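Local coordinates for protein Non-reducing end alpha-L-arabinofuranosidase BoGH43B (Bacteroides ovatus, PDB 5JOZ) that cleaves terminal non-reducing alpha-L-arabinofuranoside residues from the side branches of xyloglucan, as a periplasmic glycoside hydrolase of family 43, at residues 55-59 with 60-64; 337-340 with 341-344; 403-407 with 408-412. All blocks are in the same frame, centred on the assembly; numbering follows the deposited sequence.

Contact 1 of 3, residues 55-59 with 60-64; sequences HALSR and PENNP
Asn62 folds its amide back over the turn that begins at Arg59. Asn62 OD1 takes the N-H of Arg59 at 3.2 Å, while the carbonyl oxygen of Arg59 receives weak bonds from the N-H groups of Asn62 and of Asn63, the latter at 3.1 Å. Asparagine suits this place because CG, set between the backbone N and the carbonyl carbon (chi1 63°), brings an acceptor and a donor back to the chain: ND2 bonds to Ser115 O and to a water that also joins Ala56 O and Ser58 N. The same ND2 lies over one face of the Arg59 guanidinium, 3.6 Å from NH2, with the two planes 54° apart. Among the charges, Glu61 OE2 approaches the guanidinium edge in its plane and makes a weak salt bridge with Arg59 NE at 3.4 Å; the stronger partner of Arg59 is Asp116, bound through NH2. Apolar contact falls to Leu57, whose CB meets Asn63 CB at 3.7 Å. Leu57 also packs on Phe103 and Val105 of strand 102-107, so this loop, leading from strand 51-55 to strand 74-83, lies against the next four-stranded sheet of the family 43 domain.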
loop_
_atom_site.group_PDB
_atom_site.type_symbol
_atom_site.label_atom_id
_atom_site.label_comp_id
_atom_site.label_asym_id
_atom_site.label_seq_id
_atom_site.Cartn_x
_atom_site.Cartn_y
_atom_site.Cartn_z
ATOM N N HIS A 55 1.250 -9.201 -7.988
ATOM C CA HIS A 55 1.912 -8.878 -6.734
ATOM C C HIS A 55 3.213 -9.664 -6.684
ATOM O O HIS A 55 3.265 -10.808 -7.136
ATOM C CB HIS A 55 1.003 -9.238 -5.554
ATOM C CG HIS A 55 -0.307 -8.513 -5.562
ATOM N ND1 HIS A 55 -1.334 -8.849 -6.416
ATOM C CD2 HIS A 55 -0.752 -7.461 -4.835
ATOM C CE1 HIS A 55 -2.349 -8.023 -6.226
ATOM N NE2 HIS A 55 -2.025 -7.179 -5.266
ATOM N N ALA A 56 4.267 -9.059 -6.151
ATOM C CA ALA A 56 5.549 -9.752 -6.035
ATOM C C ALA A 56 5.423 -10.944 -5.099
ATOM O O ALA A 56 6.039 -11.978 -5.329
ATOM C CB ALA A 56 6.634 -8.821 -5.545
ATOM N N LEU A 57 4.608 -10.789 -4.056
ATOM C CA LEU A 57 4.450 -11.805 -3.023
ATOM C C LEU A 57 2.996 -12.328 -2.989
ATOM O O LEU A 57 2.205 -12.017 -2.081
ATOM C CB LEU A 57 4.922 -11.234 -1.672
ATOM C CG LEU A 57 6.232 -10.413 -1.644
ATOM C CD1 LEU A 57 6.490 -9.935 -0.231
ATOM C CD2 LEU A 57 7.448 -11.189 -2.172
ATOM N N SER A 58 2.683 -13.144 -3.998
ATOM C CA SER A 58 1.355 -13.748 -4.200
ATOM C C SER A 58 1.154 -15.130 -3.539
ATOM O O SER A 58 0.087 -15.735 -3.715
ATOM C CB SER A 58 1.066 -13.890 -5.707
ATOM O OG SER A 58 1.154 -12.649 -6.397
ATOM N N ARG A 59 2.150 -15.632 -2.801
ATOM C CA ARG A 59 2.054 -16.955 -2.165
ATOM C C ARG A 59 2.496 -16.880 -0.704
ATOM O O ARG A 59 3.282 -16.013 -0.346
ATOM C CB ARG A 59 2.906 -17.976 -2.941
ATOM C CG ARG A 59 2.430 -18.201 -4.380
ATOM C CD ARG A 59 3.153 -19.342 -5.095
ATOM N NE ARG A 59 4.616 -19.307 -4.937
ATOM C CZ ARG A 59 5.454 -18.505 -5.597
ATOM N NH1 ARG A 59 5.009 -17.606 -6.479
ATOM N NH2 ARG A 59 6.762 -18.587 -5.367
ATOM N N PRO A 60 2.002 -17.795 0.149
ATOM C CA PRO A 60 2.423 -17.776 1.562
ATOM C C PRO A 60 3.930 -18.050 1.821
ATOM O O PRO A 60 4.467 -17.593 2.830
ATOM C CB PRO A 60 1.545 -18.859 2.215
ATOM C CG PRO A 60 1.045 -19.720 1.099
ATOM C CD PRO A 60 1.018 -18.866 -0.134
ATOM N N GLU A 61 4.603 -18.782 0.940
ATOM C CA GLU A 61 6.037 -19.061 1.154
ATOM C C GLU A 61 6.939 -17.846 0.890
ATOM O O GLU A 61 7.995 -17.738 1.502
ATOM C CB GLU A 61 6.519 -20.310 0.396
ATOM C CG GLU A 61 6.374 -20.285 -1.121
ATOM C CD GLU A 61 5.218 -21.125 -1.655
ATOM O OE1 GLU A 61 4.119 -21.123 -1.041
ATOM O OE2 GLU A 61 5.418 -21.774 -2.712
ATOM N N ASN A 62 6.517 -16.932 0.007
ATOM C CA ASN A 62 7.231 -15.648 -0.189
ATOM C C ASN A 62 6.633 -14.421 0.540
ATOM O O ASN A 62 7.198 -13.338 0.440
ATOM C CB ASN A 62 7.537 -15.353 -1.682
ATOM C CG ASN A 62 6.299 -15.196 -2.553
ATOM O OD1 ASN A 62 5.199 -14.941 -2.077
ATOM N ND2 ASN A 62 6.488 -15.352 -3.862
ATOM N N ASN A 63 5.520 -14.583 1.263
ATOM C CA ASN A 63 5.063 -13.560 2.225
ATOM C C ASN A 63 4.601 -14.230 3.529
ATOM O O ASN A 63 3.400 -14.335 3.790
ATOM C CB ASN A 63 3.949 -12.658 1.624
ATOM C CG ASN A 63 3.860 -11.257 2.278
ATOM O OD1 ASN A 63 4.615 -10.912 3.192
ATOM N ND2 ASN A 63 2.923 -10.445 1.797
ATOM N N PRO A 64 5.560 -14.699 4.351
ATOM C CA PRO A 64 5.212 -15.198 5.695
ATOM C C PRO A 64 4.796 -14.053 6.618
ATOM O O PRO A 64 5.619 -13.189 6.926
ATOM C CB PRO A 64 6.515 -15.856 6.185
ATOM C CG PRO A 64 7.602 -15.232 5.378
ATOM C CD PRO A 64 6.998 -14.857 4.053
HETATM O O HOH W 1 4.508 -14.155 -5.881
#

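Contact 2 of 3, residues 337-340 with 341-344; sequences TEKP and GSLR. With CA (calcium ion), chain C.
Lys339 to Ser342 form a type II beta turn, closed by a hydrogen bond of 2.9 Å from Ser342 N to Lys339 O. Pro340 fits the second position, where its ring already restricts phi, and Gly341 the third, where phi is 92° and a CB would collide with Pro340 O. Waters link Lys339 N to Ser342 O and Pro340 O to Ser342 OG.

Arg344 reaches back across the turn, its chain bent at chi3 (-72°) so that the guanidinium meets Lys339 and Glu338. Lys339 CB lies over the rim of one face, 3.5 Å from Arg344 NH2, while the lysine amine leads away. At the guanidinium edge, Glu338 OE2 forms a weak salt bridge with Arg344 NH1 at 3.4 Å, the carboxylate plane turned 86° from that of the guanidinium. Each has another charged partner, Lys346 for Glu338 and Asp497 for Arg344.

Gly341 O binds the calcium ion at 2.3 Å, one of six ligand atoms that also include two waters, Asp313 O and Asp499 OD1. The loop joining strands 334-335 and 343-345 thus presents a backbone carbonyl to the calcium site of the concanavalin A-like domain.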
loop_
_atom_site.group_PDB
_atom_site.type_symbol
_atom_site.label_atom_id
_atom_site.label_comp_id
_atom_site.label_asym_id
_atom_site.label_seq_id
_atom_site.Cartn_x
_atom_site.Cartn_y
_atom_site.Cartn_z
ATOM N N THR A 337 -16.151 -20.622 -6.104
ATOM C CA THR A 337 -16.543 -21.887 -6.747
ATOM C C THR A 337 -17.852 -22.456 -6.210
ATOM O O THR A 337 -18.667 -22.979 -6.960
ATOM C CB THR A 337 -15.490 -22.980 -6.434
ATOM O OG1 THR A 337 -14.193 -22.498 -6.757
ATOM C CG2 THR A 337 -15.761 -24.273 -7.206
ATOM N N GLU A 338 -18.007 -22.360 -4.890
ATOM C CA GLU A 338 -18.954 -23.143 -4.110
ATOM C C GLU A 338 -20.391 -22.632 -4.257
ATOM O O GLU A 338 -21.344 -23.420 -4.223
ATOM C CB GLU A 338 -18.503 -23.092 -2.655
ATOM C CG GLU A 338 -19.244 -23.992 -1.687
ATOM C CD GLU A 338 -18.577 -24.040 -0.315
ATOM O OE1 GLU A 338 -17.315 -24.100 -0.257
ATOM O OE2 GLU A 338 -19.314 -24.022 0.706
ATOM N N LYS A 339 -20.544 -21.315 -4.403
ATOM C CA LYS A 339 -21.801 -20.724 -4.862
ATOM C C LYS A 339 -21.493 -19.833 -6.062
ATOM O O LYS A 339 -21.299 -18.635 -5.891
ATOM C CB LYS A 339 -22.475 -19.938 -3.737
ATOM C CG LYS A 339 -23.809 -19.283 -4.101
ATOM C CD LYS A 339 -24.904 -20.302 -4.397
ATOM C CE LYS A 339 -26.198 -19.645 -4.867
ATOM N NZ LYS A 339 -26.795 -18.755 -3.840
ATOM N N PRO A 340 -21.441 -20.414 -7.283
ATOM C CA PRO A 340 -21.088 -19.626 -8.476
ATOM C C PRO A 340 -21.894 -18.338 -8.579
ATOM O O PRO A 340 -23.104 -18.353 -8.371
ATOM C CB PRO A 340 -21.422 -20.563 -9.652
ATOM C CG PRO A 340 -21.460 -21.947 -9.067
ATOM C CD PRO A 340 -21.826 -21.800 -7.621
ATOM N N GLY A 341 -21.215 -17.234 -8.862
ATOM C CA GLY A 341 -21.862 -15.923 -8.940
ATOM C C GLY A 341 -21.840 -15.164 -7.632
ATOM O O GLY A 341 -22.258 -14.002 -7.586
ATOM N N SER A 342 -21.341 -15.796 -6.571
ATOM C CA SER A 342 -21.201 -15.130 -5.288
ATOM C C SER A 342 -19.811 -15.353 -4.718
ATOM O O SER A 342 -19.208 -16.404 -4.955
ATOM C CB SER A 342 -22.239 -15.657 -4.302
ATOM O OG SER A 342 -23.515 -15.161 -4.606
ATOM N N LEU A 343 -19.307 -14.372 -3.966
ATOM C CA LEU A 343 -18.175 -14.624 -3.069
ATOM C C LEU A 343 -18.726 -15.132 -1.741
ATOM O O LEU A 343 -19.418 -14.391 -1.031
ATOM C CB LEU A 343 -17.336 -13.371 -2.838
ATOM C CG LEU A 343 -16.183 -13.550 -1.840
ATOM C CD1 LEU A 343 -15.142 -14.583 -2.260
ATOM C CD2 LEU A 343 -15.542 -12.203 -1.621
ATOM N N ARG A 344 -18.421 -16.389 -1.420
ATOM C CA ARG A 344 -18.831 -17.007 -0.163
ATOM C C ARG A 344 -17.746 -16.801 0.885
ATOM O O ARG A 344 -16.614 -17.263 0.714
ATOM C CB ARG A 344 -19.078 -18.496 -0.365
ATOM C CG ARG A 344 -19.474 -19.247 0.896
ATOM C CD ARG A 344 -20.270 -20.511 0.603
ATOM N NE ARG A 344 -21.636 -20.216 0.154
ATOM C CZ ARG A 344 -22.526 -21.129 -0.220
ATOM N NH1 ARG A 344 -22.221 -22.422 -0.219
ATOM N NH2 ARG A 344 -23.738 -20.751 -0.606
HETATM CA CA CA C . -22.918 -11.997 -8.605
HETATM O O HOH W 2 -18.943 -19.024 -4.138
HETATM O O HOH W 3 -24.637 -16.558 -6.562
HETATM O O HOH W 4 -23.830 -9.958 -9.482
HETATM O O HOH W 5 -23.362 -13.096 -10.719
#

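Contact 3 of 3, residues 403-407 with 408-412; sequences ITERN and GQRVA
Thr404 CG2 lies over one face of the Arg406 guanidinium and also meets Val411 CG2 at 3.6 Å. In its own plane, the guanidinium sends NH1 to Glu405 O at 2.8 Å, approaching from above the plane of that carbonyl; NH1 also bonds to Glu383 O. For Arg406, chi1 of -73° sets CG beside the backbone N, 3.8 Å from Val411 CG2, and the bend at chi2 (-70°) turns the guanidinium toward Glu405 O.

Thr404 and Val411, both beta-branched and suited to extended strands, lie side by side as a hydrogen-bonded antiparallel pair. Val411 N gives Thr404 O a bond of 2.9 Å, and Arg406 with Gln409 repeats the pattern. The hairpin joins strands 397-406 and 409-418 of the concanavalin A-like domain through a type I' turn; Asn407 and Gly408 occupy its corners with positive phi, which these two residue types tolerate well.

On the other face, Glu405 bends at chi2 and lays its carboxylate over the backbone of Gly408 to Arg410, OE2 3.3 Å from Arg410 CA. Arg410 stretches past Ile403, whose CG2 comes within 3.9 Å of NE. Three backbone carbonyls hold its guanidinium: Phe378 at NE, Pro431 at NH1 and Gly434 at NH2.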
loop_
_atom_site.group_PDB
_atom_site.type_symbol
_atom_site.label_atom_id
_atom_site.label_comp_id
_atom_site.label_asym_id
_atom_site.label_seq_id
_atom_site.Cartn_x
_atom_site.Cartn_y
_atom_site.Cartn_z
ATOM N N ILE A 403 -24.410 -7.666 9.816
ATOM C CA ILE A 403 -25.644 -8.376 10.068
ATOM C C ILE A 403 -25.343 -9.387 11.155
ATOM O O ILE A 403 -24.376 -10.151 11.034
ATOM C CB ILE A 403 -26.130 -9.161 8.833
ATOM C CG1 ILE A 403 -26.395 -8.210 7.673
ATOM C CG2 ILE A 403 -27.389 -9.982 9.166
ATOM C CD1 ILE A 403 -26.588 -8.911 6.355
ATOM N N THR A 404 -26.185 -9.398 12.191
ATOM C CA THR A 404 -26.053 -10.311 13.341
ATOM C C THR A 404 -27.448 -10.596 13.940
ATOM O O THR A 404 -28.471 -10.208 13.350
ATOM C CB THR A 404 -25.090 -9.720 14.404
ATOM O OG1 THR A 404 -24.884 -10.658 15.466
ATOM C CG2 THR A 404 -25.621 -8.427 14.979
ATOM N N GLU A 405 -27.485 -11.268 15.094
ATOM C CA GLU A 405 -28.732 -11.603 15.787
ATOM C C GLU A 405 -28.685 -10.964 17.173
ATOM O O GLU A 405 -27.711 -11.125 17.901
ATOM C CB GLU A 405 -28.903 -13.126 15.885
ATOM C CG GLU A 405 -30.314 -13.613 16.243
ATOM C CD GLU A 405 -31.282 -13.671 15.058
ATOM O OE1 GLU A 405 -32.474 -13.967 15.287
ATOM O OE2 GLU A 405 -30.877 -13.434 13.892
ATOM N N ARG A 406 -29.727 -10.219 17.518
ATOM C CA ARG A 406 -29.832 -9.577 18.815
ATOM C C ARG A 406 -31.212 -9.844 19.366
ATOM O O ARG A 406 -32.203 -9.494 18.741
ATOM C CB ARG A 406 -29.604 -8.065 18.687
ATOM C CG ARG A 406 -28.159 -7.653 18.433
ATOM C CD ARG A 406 -27.274 -7.872 19.662
ATOM N NE ARG A 406 -25.849 -7.631 19.412
ATOM C CZ ARG A 406 -24.982 -8.499 18.885
ATOM N NH1 ARG A 406 -25.353 -9.709 18.486
ATOM N NH2 ARG A 406 -23.716 -8.143 18.744
ATOM N N ASN A 407 -31.266 -10.486 20.527
ATOM C CA ASN A 407 -32.523 -10.804 21.204
ATOM C C ASN A 407 -33.556 -11.466 20.289
ATOM O O ASN A 407 -34.700 -11.029 20.186
ATOM C CB ASN A 407 -33.060 -9.543 21.884
ATOM C CG ASN A 407 -32.172 -9.098 23.027
ATOM O OD1 ASN A 407 -31.640 -9.923 23.767
ATOM N ND2 ASN A 407 -31.997 -7.799 23.171
ATOM N N GLY A 408 -33.109 -12.518 19.607
ATOM C CA GLY A 408 -33.955 -13.275 18.677
ATOM C C GLY A 408 -34.451 -12.523 17.453
ATOM O O GLY A 408 -35.386 -12.976 16.791
ATOM N N GLN A 409 -33.844 -11.372 17.157
ATOM C CA GLN A 409 -34.141 -10.611 15.950
ATOM C C GLN A 409 -32.855 -10.491 15.134
ATOM O O GLN A 409 -31.769 -10.266 15.672
ATOM C CB GLN A 409 -34.663 -9.220 16.286
ATOM C CG GLN A 409 -36.020 -9.192 16.980
ATOM C CD GLN A 409 -36.544 -7.773 17.206
ATOM O OE1 GLN A 409 -35.779 -6.812 17.283
ATOM N NE2 GLN A 409 -37.857 -7.640 17.310
ATOM N N ARG A 410 -32.992 -10.656 13.831
ATOM C CA ARG A 410 -31.901 -10.437 12.918
ATOM C C ARG A 410 -31.822 -8.944 12.721
ATOM O O ARG A 410 -32.852 -8.303 12.515
ATOM C CB ARG A 410 -32.201 -11.133 11.611
ATOM C CG ARG A 410 -31.035 -11.200 10.646
ATOM C CD ARG A 410 -31.515 -11.984 9.442
ATOM N NE ARG A 410 -30.695 -11.777 8.266
ATOM C CZ ARG A 410 -31.096 -11.265 7.106
ATOM N NH1 ARG A 410 -32.342 -10.867 6.896
ATOM N NH2 ARG A 410 -30.210 -11.159 6.130
ATOM N N VAL A 411 -30.615 -8.389 12.792
ATOM C CA VAL A 411 -30.431 -6.935 12.786
ATOM C C VAL A 411 -29.254 -6.503 11.915
ATOM O O VAL A 411 -28.341 -7.290 11.647
ATOM C CB VAL A 411 -30.204 -6.383 14.217
ATOM C CG1 VAL A 411 -31.337 -6.794 15.148
ATOM C CG2 VAL A 411 -28.867 -6.844 14.800
ATOM N N ALA A 412 -29.286 -5.241 11.502
ATOM C CA ALA A 412 -28.132 -4.572 10.922
ATOM C C ALA A 412 -27.516 -3.720 12.021
ATOM O O ALA A 412 -28.234 -3.041 12.749
ATOM C CB ALA A 412 -28.548 -3.713 9.750
#

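How the contacts relate
From the N terminus the chain first meets contact 1, which closes a turn in the long loop between strands 51-55 and 74-83 of the family 43 catalytic domain. Contact 2 comes much later, closing the short connection between strands 334-335 and 343-345 in the concanavalin A-like domain, and contact 3 then closes the hairpin of strands 397-406 and 409-418. The three follow in series; none nests in or crosses another. Contacts 2 and 3 share a domain but belong to different sheets, their centres about 24 Å apart. Contact 1 approaches the second domain through Asn63, whose carbonyl oxygen is hydrogen-bonded to Asn328.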